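Long-range contacts in type III effector XopAI (Xanthomonas citri, PDB 6K93), which is a secreted bacterial effector with a mono-ADP-ribosyltransferase fold that probably binds arginine-containing peptides during infection of plant cells: residues A[145-150]-A[164-169]; A[157-162]-A[209-214]; A[205-210]-A[285-290]; A[213-218]-A[270-275]. All coordinates share one frame; numbering follows the deposited sequence.

Contact 1: residues A[145-150]-A[164-169]; sequences GMMQRM and ATEDLV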
loop_
_atom_site.group_PDB
_atom_site.type_symbol
_atom_site.label_atom_id
_atom_site.label_comp_id
_atom_site.label_asym_id
_atom_site.label_seq_id
_atom_site.Cartn_x
_atom_site.Cartn_y
_atom_site.Cartn_z
ATOM N N GLY A 145 6.019 19.476 -0.782
ATOM C CA GLY A 145 5.792 19.411 -2.220
ATOM C C GLY A 145 4.721 18.410 -2.601
ATOM O O GLY A 145 3.909 18.666 -3.503
ATOM N N MET A 146 4.719 17.247 -1.941
ATOM C CA MET A 146 3.669 16.264 -2.201
ATOM C C MET A 146 2.301 16.800 -1.763
ATOM O O MET A 146 1.296 16.616 -2.473
ATOM C CB MET A 146 4.007 14.953 -1.507
ATOM C CG MET A 146 5.143 14.266 -2.168
ATOM S SD MET A 146 5.291 12.579 -1.536
ATOM C CE MET A 146 6.133 13.037 -0.241
ATOM N N MET A 147 2.230 17.456 -0.601
ATOM C CA MET A 147 0.958 18.025 -0.163
ATOM C C MET A 147 0.440 19.036 -1.177
ATOM O O MET A 147 -0.758 19.074 -1.482
ATOM C CB MET A 147 1.128 18.670 1.210
ATOM C CG MET A 147 1.303 17.713 2.367
ATOM S SD MET A 147 -0.232 16.846 2.799
ATOM C CE MET A 147 -1.206 18.197 3.436
ATOM N N GLN A 148 1.316 19.920 -1.645
ATOM C CA GLN A 148 0.908 20.898 -2.654
ATOM C C GLN A 148 0.438 20.210 -3.928
ATOM O O GLN A 148 -0.592 20.584 -4.499
ATOM C CB GLN A 148 2.060 21.857 -2.950
ATOM C CG GLN A 148 1.714 22.997 -3.900
ATOM C CD GLN A 148 0.619 23.922 -3.385
ATOM O OE1 GLN A 148 0.372 24.017 -2.184
ATOM N NE2 GLN A 148 -0.046 24.612 -4.308
ATOM N N ARG A 149 1.175 19.195 -4.385
ATOM C CA ARG A 149 0.789 18.487 -5.602
ATOM C C ARG A 149 -0.593 17.871 -5.461
ATOM O O ARG A 149 -1.408 17.932 -6.389
ATOM C CB ARG A 149 1.831 17.413 -5.951
ATOM C CG ARG A 149 1.428 16.469 -7.073
ATOM C CD ARG A 149 2.504 15.435 -7.397
ATOM N NE ARG A 149 2.159 14.670 -8.607
ATOM C CZ ARG A 149 2.047 13.348 -8.658
ATOM N NH1 ARG A 149 2.261 12.616 -7.584
ATOM N NH2 ARG A 149 1.716 12.757 -9.798
ATOM N N MET A 150 -0.874 17.261 -4.318
ATOM C CA MET A 150 -2.142 16.567 -4.149
ATOM C C MET A 150 -3.292 17.536 -3.873
ATOM O O MET A 150 -4.415 17.286 -4.325
ATOM C CB MET A 150 -2.010 15.520 -3.040
ATOM C CG MET A 150 -1.047 14.425 -3.425
ATOM S SD MET A 150 -1.463 13.697 -5.031
ATOM C CE MET A 150 -0.309 12.346 -5.089
ATOM N N ALA A 164 -8.750 12.951 1.549
ATOM C CA ALA A 164 -7.818 13.638 2.431
ATOM C C ALA A 164 -6.495 13.803 1.715
ATOM O O ALA A 164 -6.002 12.857 1.124
ATOM C CB ALA A 164 -7.642 12.857 3.724
ATOM N N THR A 165 -5.914 14.996 1.762
ATOM C CA THR A 165 -4.699 15.234 0.994
ATOM C C THR A 165 -3.590 14.284 1.412
ATOM O O THR A 165 -2.843 13.790 0.557
ATOM C CB THR A 165 -4.255 16.682 1.164
ATOM O OG1 THR A 165 -5.347 17.537 0.829
ATOM C CG2 THR A 165 -3.084 17.011 0.277
ATOM N N GLU A 166 -3.450 14.030 2.725
ATOM C CA GLU A 166 -2.394 13.141 3.181
ATOM C C GLU A 166 -2.620 11.701 2.718
ATOM O O GLU A 166 -1.663 10.948 2.549
ATOM C CB GLU A 166 -2.308 13.164 4.703
ATOM C CG GLU A 166 -1.947 14.515 5.289
ATOM C CD GLU A 166 -3.158 15.401 5.559
ATOM O OE1 GLU A 166 -4.270 15.137 5.079
ATOM O OE2 GLU A 166 -2.970 16.392 6.311
ATOM N N ASP A 167 -3.864 11.274 2.529
ATOM C CA ASP A 167 -4.098 9.938 1.989
ATOM C C ASP A 167 -3.586 9.844 0.554
ATOM O O ASP A 167 -2.986 8.835 0.170
ATOM C CB ASP A 167 -5.582 9.596 2.036
ATOM C CG ASP A 167 -6.089 9.299 3.431
ATOM O OD1 ASP A 167 -5.304 9.169 4.416
ATOM O OD2 ASP A 167 -7.335 9.191 3.557
ATOM N N LEU A 168 -3.829 10.881 -0.258
ATOM C CA LEU A 168 -3.264 10.898 -1.600
ATOM C C LEU A 168 -1.741 10.947 -1.570
ATOM O O LEU A 168 -1.070 10.281 -2.368
ATOM C CB LEU A 168 -3.808 12.085 -2.386
ATOM C CG LEU A 168 -5.304 12.064 -2.757
ATOM C CD1 LEU A 168 -5.695 13.334 -3.500
ATOM C CD2 LEU A 168 -5.619 10.835 -3.599
ATOM N N VAL A 169 -1.170 11.696 -0.621
ATOM C CA VAL A 169 0.284 11.704 -0.462
ATOM C C VAL A 169 0.802 10.300 -0.158
ATOM O O VAL A 169 1.850 9.887 -0.656
ATOM C CB VAL A 169 0.704 12.714 0.626
ATOM C CG1 VAL A 169 2.178 12.553 0.979
ATOM C CG2 VAL A 169 0.425 14.134 0.179
#
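T165 opens helix 165-174 by pushing its methyl against helix 136-156: CG2 rests 3.6 Å from M147 O and 3.8 Å from M150 CB. Its chi1 of -54° sets CG2 anti to the backbone N and leaves OG1 beside that N, bonded to K154 NZ. One residue on, E166 directs CB away from the partner helix, but CG still comes alongside the M147 thioether, 3.8 Å from SD. The M147 chain is itself folded at chi2 and chi3, which lays SD and CE across the start of the second helix. L168 faces M150 with its CB, 3.8 Å from CG, while the M150 methyl passes on to the backbone and ends with CE 3.5 Å from L168 O. V169 closes the row with both branches. CG1 meets M146 CB at 3.9 Å, the two side chains crossing at about a right angle, and CG2 sits over the backbone of the first helix, 3.7 Å from M146 O. No hydrogen bond spans the pair. Three flexible methionines shape themselves round a threonine and a valine one helical turn apart, and F123 of helix 117-128 also covers V169. The short segments approach to 8.8 Å at 112°, a steep helix-loop-helix packing within the helical part of this ADP-ribosyltransferase fold.

Contact 2: residues A[157-162]-A[209-214]; sequences HPELKY and SLPEEY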
loop_
_atom_site.group_PDB
_atom_site.type_symbol
_atom_site.label_atom_id
_atom_site.label_comp_id
_atom_site.label_asym_id
_atom_site.label_seq_id
_atom_site.Cartn_x
_atom_site.Cartn_y
_atom_site.Cartn_z
ATOM N N HIS A 157 -9.046 17.763 -10.407
ATOM C CA HIS A 157 -9.783 16.514 -10.601
ATOM C C HIS A 157 -10.858 16.473 -9.522
ATOM O O HIS A 157 -10.725 15.783 -8.504
ATOM C CB HIS A 157 -8.837 15.318 -10.553
ATOM C CG HIS A 157 -7.804 15.349 -11.635
ATOM N ND1 HIS A 157 -8.011 14.788 -12.878
ATOM C CD2 HIS A 157 -6.579 15.924 -11.680
ATOM C CE1 HIS A 157 -6.943 14.990 -13.631
ATOM N NE2 HIS A 157 -6.060 15.677 -12.927
ATOM N N PRO A 158 -11.947 17.213 -9.737
ATOM C CA PRO A 158 -12.918 17.404 -8.650
ATOM C C PRO A 158 -13.521 16.135 -8.109
ATOM O O PRO A 158 -14.042 16.175 -6.988
ATOM C CB PRO A 158 -14.004 18.292 -9.287
ATOM C CG PRO A 158 -13.349 18.917 -10.481
ATOM C CD PRO A 158 -12.280 17.983 -10.949
ATOM N N GLU A 159 -13.481 15.020 -8.837
ATOM C CA GLU A 159 -13.956 13.759 -8.280
ATOM C C GLU A 159 -13.140 13.351 -7.058
ATOM O O GLU A 159 -13.575 12.485 -6.293
ATOM C CB GLU A 159 -13.940 12.661 -9.345
ATOM C CG GLU A 159 -12.604 12.055 -9.678
ATOM C CD GLU A 159 -11.765 12.845 -10.644
ATOM O OE1 GLU A 159 -12.168 13.959 -11.054
ATOM O OE2 GLU A 159 -10.685 12.340 -11.034
ATOM N N LEU A 160 -11.976 13.956 -6.866
ATOM C CA LEU A 160 -11.117 13.671 -5.725
ATOM C C LEU A 160 -11.312 14.642 -4.572
ATOM O O LEU A 160 -10.572 14.577 -3.602
ATOM C CB LEU A 160 -9.649 13.716 -6.161
ATOM C CG LEU A 160 -9.182 12.696 -7.210
ATOM C CD1 LEU A 160 -7.747 12.980 -7.587
ATOM C CD2 LEU A 160 -9.310 11.301 -6.667
ATOM N N LYS A 161 -12.297 15.532 -4.631
ATOM C CA LYS A 161 -12.351 16.616 -3.655
ATOM C C LYS A 161 -12.658 16.148 -2.236
ATOM O O LYS A 161 -12.402 16.900 -1.288
ATOM C CB LYS A 161 -13.371 17.672 -4.102
ATOM C CG LYS A 161 -14.832 17.263 -3.957
ATOM C CD LYS A 161 -15.723 18.416 -4.493
ATOM C CE LYS A 161 -17.173 18.244 -4.116
ATOM N NZ LYS A 161 -18.061 19.110 -4.933
ATOM N N TYR A 162 -13.181 14.943 -2.061
ATOM C CA TYR A 162 -13.437 14.421 -0.729
ATOM C C TYR A 162 -12.250 13.667 -0.157
ATOM O O TYR A 162 -12.278 13.319 1.031
ATOM C CB TYR A 162 -14.670 13.514 -0.745
ATOM C CG TYR A 162 -15.872 14.214 -1.315
ATOM C CD1 TYR A 162 -16.456 15.264 -0.642
ATOM C CD2 TYR A 162 -16.381 13.841 -2.536
ATOM C CE1 TYR A 162 -17.546 15.918 -1.171
ATOM C CE2 TYR A 162 -17.460 14.491 -3.077
ATOM C CZ TYR A 162 -18.032 15.534 -2.382
ATOM O OH TYR A 162 -19.119 16.184 -2.927
ATOM N N SER A 209 -11.143 5.089 -0.213
ATOM C CA SER A 209 -11.891 6.317 -0.400
ATOM C C SER A 209 -11.857 6.812 -1.842
ATOM O O SER A 209 -12.728 7.607 -2.216
ATOM C CB SER A 209 -11.387 7.400 0.551
ATOM O OG SER A 209 -10.046 7.702 0.385
ATOM N N LEU A 210 -10.915 6.337 -2.674
ATOM C CA LEU A 210 -10.924 6.702 -4.088
ATOM C C LEU A 210 -12.279 6.356 -4.692
ATOM O O LEU A 210 -12.830 5.287 -4.400
ATOM C CB LEU A 210 -9.842 5.961 -4.875
ATOM C CG LEU A 210 -8.428 6.537 -4.769
ATOM C CD1 LEU A 210 -7.414 5.623 -5.400
ATOM C CD2 LEU A 210 -8.325 7.952 -5.367
ATOM N N PRO A 211 -12.837 7.208 -5.547
ATOM C CA PRO A 211 -14.127 6.875 -6.158
ATOM C C PRO A 211 -14.017 5.692 -7.112
ATOM O O PRO A 211 -12.932 5.304 -7.567
ATOM C CB PRO A 211 -14.539 8.156 -6.885
ATOM C CG PRO A 211 -13.312 9.003 -6.973
ATOM C CD PRO A 211 -12.358 8.560 -5.888
ATOM N N GLU A 212 -15.190 5.122 -7.418
ATOM C CA GLU A 212 -15.240 3.848 -8.124
ATOM C C GLU A 212 -14.685 3.939 -9.541
ATOM O O GLU A 212 -14.237 2.923 -10.091
ATOM C CB GLU A 212 -16.679 3.322 -8.135
ATOM C CG GLU A 212 -16.928 2.068 -8.964
ATOM C CD GLU A 212 -16.137 0.842 -8.532
ATOM O OE1 GLU A 212 -15.443 0.854 -7.491
ATOM O OE2 GLU A 212 -16.226 -0.168 -9.255
ATOM N N GLU A 213 -14.641 5.123 -10.140
ATOM C CA GLU A 213 -14.040 5.214 -11.466
ATOM C C GLU A 213 -12.544 4.912 -11.459
ATOM O O GLU A 213 -11.976 4.683 -12.529
ATOM C CB GLU A 213 -14.317 6.591 -12.077
ATOM C CG GLU A 213 -13.906 7.757 -11.202
ATOM C CD GLU A 213 -15.070 8.380 -10.445
ATOM O OE1 GLU A 213 -15.912 7.640 -9.882
ATOM O OE2 GLU A 213 -15.136 9.626 -10.405
ATOM N N TYR A 214 -11.896 4.900 -10.286
ATOM C CA TYR A 214 -10.504 4.507 -10.179
ATOM C C TYR A 214 -10.318 3.000 -10.074
ATOM O O TYR A 214 -9.181 2.532 -10.160
ATOM C CB TYR A 214 -9.838 5.201 -8.966
ATOM C CG TYR A 214 -9.552 6.649 -9.267
ATOM C CD1 TYR A 214 -10.564 7.602 -9.194
ATOM C CD2 TYR A 214 -8.288 7.066 -9.670
ATOM C CE1 TYR A 214 -10.318 8.934 -9.500
ATOM C CE2 TYR A 214 -8.044 8.387 -9.981
ATOM C CZ TYR A 214 -9.053 9.312 -9.893
ATOM O OH TYR A 214 -8.789 10.628 -10.212
#
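E159 and Y214 meet through a single short hydrogen bond, Y214 OH donating to E159 OE2 at 2.7 Å. The phenol reaches the anti side of the carboxylate, 16° out of its plane, and ring and carboxylate are nearly coplanar. To get there, chi1 of 77° holds E159 CG between the backbone N and the carbonyl carbon, at the edge of the tyrosine ring and in its plane, and the bend at chi2 swings the carboxylate toward the hydroxyl. The backbone of E159 is covered too, P211 CG lying 3.6 Å from E159 O. L160, from the same 3-10 segment, crosses the tyrosine at about a right angle; its CD2 comes 3.6 Å from Y214 OH and 3.7 Å from L210 CD2. The tyrosine is thus tied at its hydroxyl, with L210 CD2 over the centre of one face and L160 near the hydroxyl end. E213 adds a second carboxylate beside E159, with OE2 3.4 Å from E159 CB. The two acids, 5.3 Å apart between their OE2 atoms, would repel mildly if both are charged, and the phenol proton probably offsets part of that.

Contact 3: residues A[205-210]-A[285-290]; sequences SALHSL and EVLFPP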
loop_
_atom_site.group_PDB
_atom_site.type_symbol
_atom_site.label_atom_id
_atom_site.label_comp_id
_atom_site.label_asym_id
_atom_site.label_seq_id
_atom_site.Cartn_x
_atom_site.Cartn_y
_atom_site.Cartn_z
ATOM N N SER A 205 -6.683 3.872 3.728
ATOM C CA SER A 205 -7.718 4.893 3.655
ATOM C C SER A 205 -7.846 5.437 2.247
ATOM O O SER A 205 -8.959 5.598 1.740
ATOM C CB SER A 205 -7.376 6.005 4.652
ATOM O OG SER A 205 -8.422 6.939 4.723
ATOM N N ALA A 206 -6.715 5.737 1.604
ATOM C CA ALA A 206 -6.750 6.253 0.242
ATOM C C ALA A 206 -7.403 5.253 -0.699
ATOM O O ALA A 206 -8.223 5.619 -1.550
ATOM C CB ALA A 206 -5.346 6.571 -0.237
ATOM N N LEU A 207 -7.014 3.983 -0.594
ATOM C CA LEU A 207 -7.515 2.982 -1.530
ATOM C C LEU A 207 -9.006 2.764 -1.385
ATOM O O LEU A 207 -9.695 2.515 -2.389
ATOM C CB LEU A 207 -6.753 1.675 -1.362
ATOM C CG LEU A 207 -5.271 1.761 -1.786
ATOM C CD1 LEU A 207 -4.529 0.520 -1.313
ATOM C CD2 LEU A 207 -5.131 1.902 -3.289
ATOM N N HIS A 208 -9.535 2.866 -0.171
ATOM C CA HIS A 208 -10.956 2.654 0.021
ATOM C C HIS A 208 -11.777 3.922 -0.137
ATOM O O HIS A 208 -13.006 3.833 -0.217
ATOM C CB HIS A 208 -11.207 2.035 1.399
ATOM C CG HIS A 208 -10.831 0.591 1.480
ATOM N ND1 HIS A 208 -11.334 -0.352 0.608
ATOM C CD2 HIS A 208 -9.991 -0.075 2.311
ATOM C CE1 HIS A 208 -10.832 -1.535 0.906
ATOM N NE2 HIS A 208 -10.018 -1.395 1.937
ATOM N N SER A 209 -11.143 5.089 -0.213
ATOM C CA SER A 209 -11.891 6.317 -0.400
ATOM C C SER A 209 -11.857 6.812 -1.842
ATOM O O SER A 209 -12.728 7.607 -2.216
ATOM C CB SER A 209 -11.387 7.400 0.551
ATOM O OG SER A 209 -10.046 7.702 0.385
ATOM N N LEU A 210 -10.915 6.337 -2.674
ATOM C CA LEU A 210 -10.924 6.702 -4.088
ATOM C C LEU A 210 -12.279 6.356 -4.692
ATOM O O LEU A 210 -12.830 5.287 -4.400
ATOM C CB LEU A 210 -9.842 5.961 -4.875
ATOM C CG LEU A 210 -8.428 6.537 -4.769
ATOM C CD1 LEU A 210 -7.414 5.623 -5.400
ATOM C CD2 LEU A 210 -8.325 7.952 -5.367
ATOM N N GLU A 285 0.091 1.243 -12.448
ATOM C CA GLU A 285 0.029 0.420 -11.253
ATOM C C GLU A 285 -1.384 0.343 -10.717
ATOM O O GLU A 285 -2.111 1.336 -10.687
ATOM C CB GLU A 285 0.978 0.962 -10.188
ATOM C CG GLU A 285 1.006 0.134 -8.931
ATOM C CD GLU A 285 2.127 0.535 -7.975
ATOM O OE1 GLU A 285 2.792 1.564 -8.197
ATOM O OE2 GLU A 285 2.328 -0.203 -6.999
ATOM N N VAL A 286 -1.746 -0.852 -10.268
ATOM C CA VAL A 286 -2.983 -1.136 -9.550
ATOM C C VAL A 286 -2.580 -1.691 -8.191
ATOM O O VAL A 286 -1.716 -2.564 -8.120
ATOM C CB VAL A 286 -3.874 -2.146 -10.297
ATOM C CG1 VAL A 286 -5.036 -2.611 -9.477
ATOM C CG2 VAL A 286 -4.353 -1.505 -11.621
ATOM N N LEU A 287 -3.165 -1.168 -7.116
ATOM C CA LEU A 287 -2.744 -1.506 -5.762
ATOM C C LEU A 287 -3.935 -2.018 -4.983
ATOM O O LEU A 287 -4.997 -1.382 -4.972
ATOM C CB LEU A 287 -2.117 -0.300 -5.082
ATOM C CG LEU A 287 -1.520 -0.609 -3.724
ATOM C CD1 LEU A 287 -0.397 -1.610 -3.798
ATOM C CD2 LEU A 287 -1.040 0.668 -3.073
ATOM N N PHE A 288 -3.759 -3.174 -4.363
ATOM C CA PHE A 288 -4.775 -3.760 -3.489
ATOM C C PHE A 288 -4.360 -3.634 -2.030
ATOM O O PHE A 288 -3.186 -3.876 -1.704
ATOM C CB PHE A 288 -4.997 -5.250 -3.795
ATOM C CG PHE A 288 -5.371 -5.580 -5.222
ATOM C CD1 PHE A 288 -4.390 -5.842 -6.144
ATOM C CD2 PHE A 288 -6.698 -5.723 -5.582
ATOM C CE1 PHE A 288 -4.721 -6.213 -7.440
ATOM C CE2 PHE A 288 -7.022 -6.084 -6.874
ATOM C CZ PHE A 288 -6.040 -6.330 -7.784
ATOM N N PRO A 289 -5.280 -3.305 -1.135
ATOM C CA PRO A 289 -4.917 -3.167 0.271
ATOM C C PRO A 289 -4.905 -4.504 0.985
ATOM O O PRO A 289 -5.575 -5.460 0.550
ATOM C CB PRO A 289 -6.032 -2.278 0.831
ATOM C CG PRO A 289 -7.218 -2.610 -0.015
ATOM C CD PRO A 289 -6.672 -2.882 -1.410
ATOM N N PRO A 290 -4.195 -4.602 2.111
ATOM C CA PRO A 290 -4.426 -5.728 3.023
ATOM C C PRO A 290 -5.914 -5.896 3.254
ATOM O O PRO A 290 -6.651 -4.916 3.350
ATOM C CB PRO A 290 -3.680 -5.311 4.295
ATOM C CG PRO A 290 -2.572 -4.387 3.780
ATOM C CD PRO A 290 -3.230 -3.625 2.669
HETATM O O HOH W 1 -9.048 -3.698 3.160
#
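L207 sends its side chain from helix 194-209 toward the end of strand 285-288. CB points at the strand and, like CG, stops short of contact; the two methyls do the touching. CD1 enters the corner between L287 and P289, 3.9 Å from L287 CD2 and 3.8 Å from P289 CB. CD2 turns to the strand backbone and lies 3.7 Å from L287 O. The leucines cross at about a right angle, L287 having its CG anti to the backbone N (chi1 -174°), which brings its CD2 methyl up to L207 CD1. Next to this, the H208 imidazole comes up to the proline ring obliquely, with NE2 3.6 Å from P289 CG. NE2 also holds a water at 2.8 Å, in the plane of the ring, and that water donates to P290 O at 2.7 Å. K272 of the neighbouring strand covers L207 as well, and W174 of helix 165-174 packs on L287. No direct hydrogen bond joins the two segments. Cohesion here is therefore mostly apolar, from leucine and proline carbons in a buried setting, while the one polar link, from the partly exposed histidine to a proline carbonyl, goes through water, which may help to orient the imidazole.

Contact 4: residues A[213-218]-A[270-275]; sequences EYSYQG and TGKRIS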
loop_
_atom_site.group_PDB
_atom_site.type_symbol
_atom_site.label_atom_id
_atom_site.label_comp_id
_atom_site.label_asym_id
_atom_site.label_seq_id
_atom_site.Cartn_x
_atom_site.Cartn_y
_atom_site.Cartn_z
ATOM N N GLU A 213 -14.641 5.123 -10.140
ATOM C CA GLU A 213 -14.040 5.214 -11.466
ATOM C C GLU A 213 -12.544 4.912 -11.459
ATOM O O GLU A 213 -11.976 4.683 -12.529
ATOM C CB GLU A 213 -14.317 6.591 -12.077
ATOM C CG GLU A 213 -13.906 7.757 -11.202
ATOM C CD GLU A 213 -15.070 8.380 -10.445
ATOM O OE1 GLU A 213 -15.912 7.640 -9.882
ATOM O OE2 GLU A 213 -15.136 9.626 -10.405
ATOM N N TYR A 214 -11.896 4.900 -10.286
ATOM C CA TYR A 214 -10.504 4.507 -10.179
ATOM C C TYR A 214 -10.318 3.000 -10.074
ATOM O O TYR A 214 -9.181 2.532 -10.160
ATOM C CB TYR A 214 -9.838 5.201 -8.966
ATOM C CG TYR A 214 -9.552 6.649 -9.267
ATOM C CD1 TYR A 214 -10.564 7.602 -9.194
ATOM C CD2 TYR A 214 -8.288 7.066 -9.670
ATOM C CE1 TYR A 214 -10.318 8.934 -9.500
ATOM C CE2 TYR A 214 -8.044 8.387 -9.981
ATOM C CZ TYR A 214 -9.053 9.312 -9.893
ATOM O OH TYR A 214 -8.789 10.628 -10.212
ATOM N N SER A 215 -11.392 2.227 -9.939
ATOM C CA SER A 215 -11.268 0.773 -9.940
ATOM C C SER A 215 -10.935 0.277 -11.334
ATOM O O SER A 215 -11.470 0.772 -12.330
ATOM C CB SER A 215 -12.571 0.119 -9.478
ATOM O OG SER A 215 -12.817 0.368 -8.119
ATOM N N TYR A 216 -10.087 -0.737 -11.393
ATOM C CA TYR A 216 -9.728 -1.393 -12.640
ATOM C C TYR A 216 -10.420 -2.743 -12.720
ATOM O O TYR A 216 -10.298 -3.561 -11.798
ATOM C CB TYR A 216 -8.218 -1.595 -12.745
ATOM C CG TYR A 216 -7.846 -2.142 -14.100
ATOM C CD1 TYR A 216 -8.027 -1.386 -15.243
ATOM C CD2 TYR A 216 -7.348 -3.426 -14.232
ATOM C CE1 TYR A 216 -7.698 -1.886 -16.469
ATOM C CE2 TYR A 216 -7.016 -3.941 -15.468
ATOM C CZ TYR A 216 -7.197 -3.157 -16.580
ATOM O OH TYR A 216 -6.898 -3.668 -17.821
ATOM N N GLN A 217 -11.143 -2.977 -13.817
ATOM C CA GLN A 217 -11.752 -4.263 -14.098
ATOM C C GLN A 217 -10.962 -4.899 -15.231
ATOM O O GLN A 217 -11.041 -4.461 -16.382
ATOM C CB GLN A 217 -13.218 -4.125 -14.471
ATOM C CG GLN A 217 -14.062 -3.695 -13.308
ATOM C CD GLN A 217 -14.170 -2.202 -13.245
ATOM O OE1 GLN A 217 -14.313 -1.536 -14.269
ATOM N NE2 GLN A 217 -14.086 -1.656 -12.042
ATOM N N GLY A 218 -10.209 -5.931 -14.909
ATOM C CA GLY A 218 -9.360 -6.582 -15.887
ATOM C C GLY A 218 -8.311 -7.390 -15.165
ATOM O O GLY A 218 -8.254 -7.413 -13.940
ATOM N N THR A 270 -12.056 -4.224 -7.974
ATOM C CA THR A 270 -11.963 -2.927 -7.323
ATOM C C THR A 270 -10.529 -2.505 -7.045
ATOM O O THR A 270 -10.318 -1.504 -6.348
ATOM C CB THR A 270 -12.751 -2.914 -6.009
ATOM O OG1 THR A 270 -12.108 -3.748 -5.048
ATOM C CG2 THR A 270 -14.180 -3.364 -6.224
ATOM N N GLY A 271 -9.528 -3.247 -7.525
ATOM C CA GLY A 271 -8.160 -2.795 -7.400
ATOM C C GLY A 271 -8.048 -1.400 -7.984
ATOM O O GLY A 271 -8.593 -1.119 -9.053
ATOM N N LYS A 272 -7.306 -0.514 -7.337
ATOM C CA LYS A 272 -7.365 0.892 -7.696
ATOM C C LYS A 272 -6.169 1.289 -8.541
ATOM O O LYS A 272 -5.018 0.935 -8.242
ATOM C CB LYS A 272 -7.417 1.771 -6.438
ATOM C CG LYS A 272 -8.738 1.677 -5.688
ATOM C CD LYS A 272 -9.843 2.291 -6.480
ATOM C CE LYS A 272 -11.141 2.380 -5.706
ATOM N NZ LYS A 272 -11.774 1.047 -5.535
ATOM N N ARG A 273 -6.453 2.050 -9.593
ATOM C CA ARG A 273 -5.440 2.601 -10.481
ATOM C C ARG A 273 -4.796 3.798 -9.820
ATOM O O ARG A 273 -5.490 4.765 -9.488
ATOM C CB ARG A 273 -6.087 3.023 -11.793
ATOM C CG ARG A 273 -6.936 1.934 -12.409
ATOM C CD ARG A 273 -7.727 2.472 -13.588
ATOM N NE ARG A 273 -6.879 2.461 -14.759
ATOM C CZ ARG A 273 -7.311 2.781 -15.979
ATOM N NH1 ARG A 273 -8.581 3.134 -16.170
ATOM N NH2 ARG A 273 -6.492 2.736 -17.020
ATOM N N ILE A 274 -3.486 3.734 -9.582
ATOM C CA ILE A 274 -2.806 4.823 -8.888
ATOM C C ILE A 274 -1.794 5.545 -9.767
ATOM O O ILE A 274 -1.008 6.362 -9.254
ATOM C CB ILE A 274 -2.166 4.328 -7.583
ATOM C CG1 ILE A 274 -1.045 3.297 -7.828
ATOM C CG2 ILE A 274 -3.234 3.704 -6.680
ATOM C CD1 ILE A 274 -0.177 3.069 -6.556
ATOM N N SER A 275 -1.837 5.318 -11.079
ATOM C CA SER A 275 -0.931 6.017 -11.995
ATOM C C SER A 275 -1.049 7.537 -11.886
ATOM O O SER A 275 -0.043 8.247 -12.024
ATOM C CB SER A 275 -1.178 5.554 -13.436
ATOM O OG SER A 275 -2.533 5.765 -13.839
HETATM O O HOH W 2 -11.004 2.811 -14.201
#
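Y214 and Y216 pair with segment 270-275 through their backbones, flanking a single antiparallel bridge between S215 and K272. R273 N gives a nearly straight bond to Y214 O (2.8 Å, 177°), and Y216 N gives one to G271 O at 2.8 Å. S215 and K272 between them form a non-hydrogen-bonded pair, in which the CA-H of each leans on a carbonyl of the opposite segment.

Side-chain polar bonds gather at K272. Bends at chi2 and chi4 curl its chain back, and NZ donates to S215 OG at 2.9 Å and to T270 O at 3.0 Å; the serine hydroxyl is also bonded to E212, whose carboxylate is near enough that it may partly balance the ammonium charge. On the R273 side, water 2 sits in the guanidinium plane, accepts from NH1 at 3.1 Å and donates to both E213 O and S215 O, while NE forms a salt bridge with E251.

The remaining contacts are van der Waals and ring-edge approaches. Y216 CB touches R273 CG at 3.8 Å, and its CD1 lies over one guanidinium face, 4.0 Å from R273 NE, with ring and guanidinium planes 54° apart. R273 O meets the edge of the Y214 ring in its plane, 3.6 Å from CD2.

Such an isolated antiparallel bridge adds a loop to the outer edge of a sheet: residues leading into strand 218-224 join strand 272-273, the edge of the small three-stranded sheet in this ADP-ribosyltransferase fold.

In the fold
Contact 3 lies nearest the chain's centre and is buried; contacts 1, 2 and 4 lie farther out and are partly buried. Chemistry does not simply follow depth: contact 1, though farther out, relies on apolar side chains as contact 3 does, whereas contact 2 adds one side-chain hydrogen bond and contact 4 is mainly backbone pairing and charged groups. Contacts 3 and 4 share a sheet, strands 285-288 and 272-273 being neighbours, with contact 4 nested in the loop that contact 3 closes. Segment 209-214 connects contacts 2, 3 and 4 along the chain. Contacts 1 and 3 meet between helices 165-174 and 194-209, where D167 OD2 and S205 OG probably form a hydrogen bond.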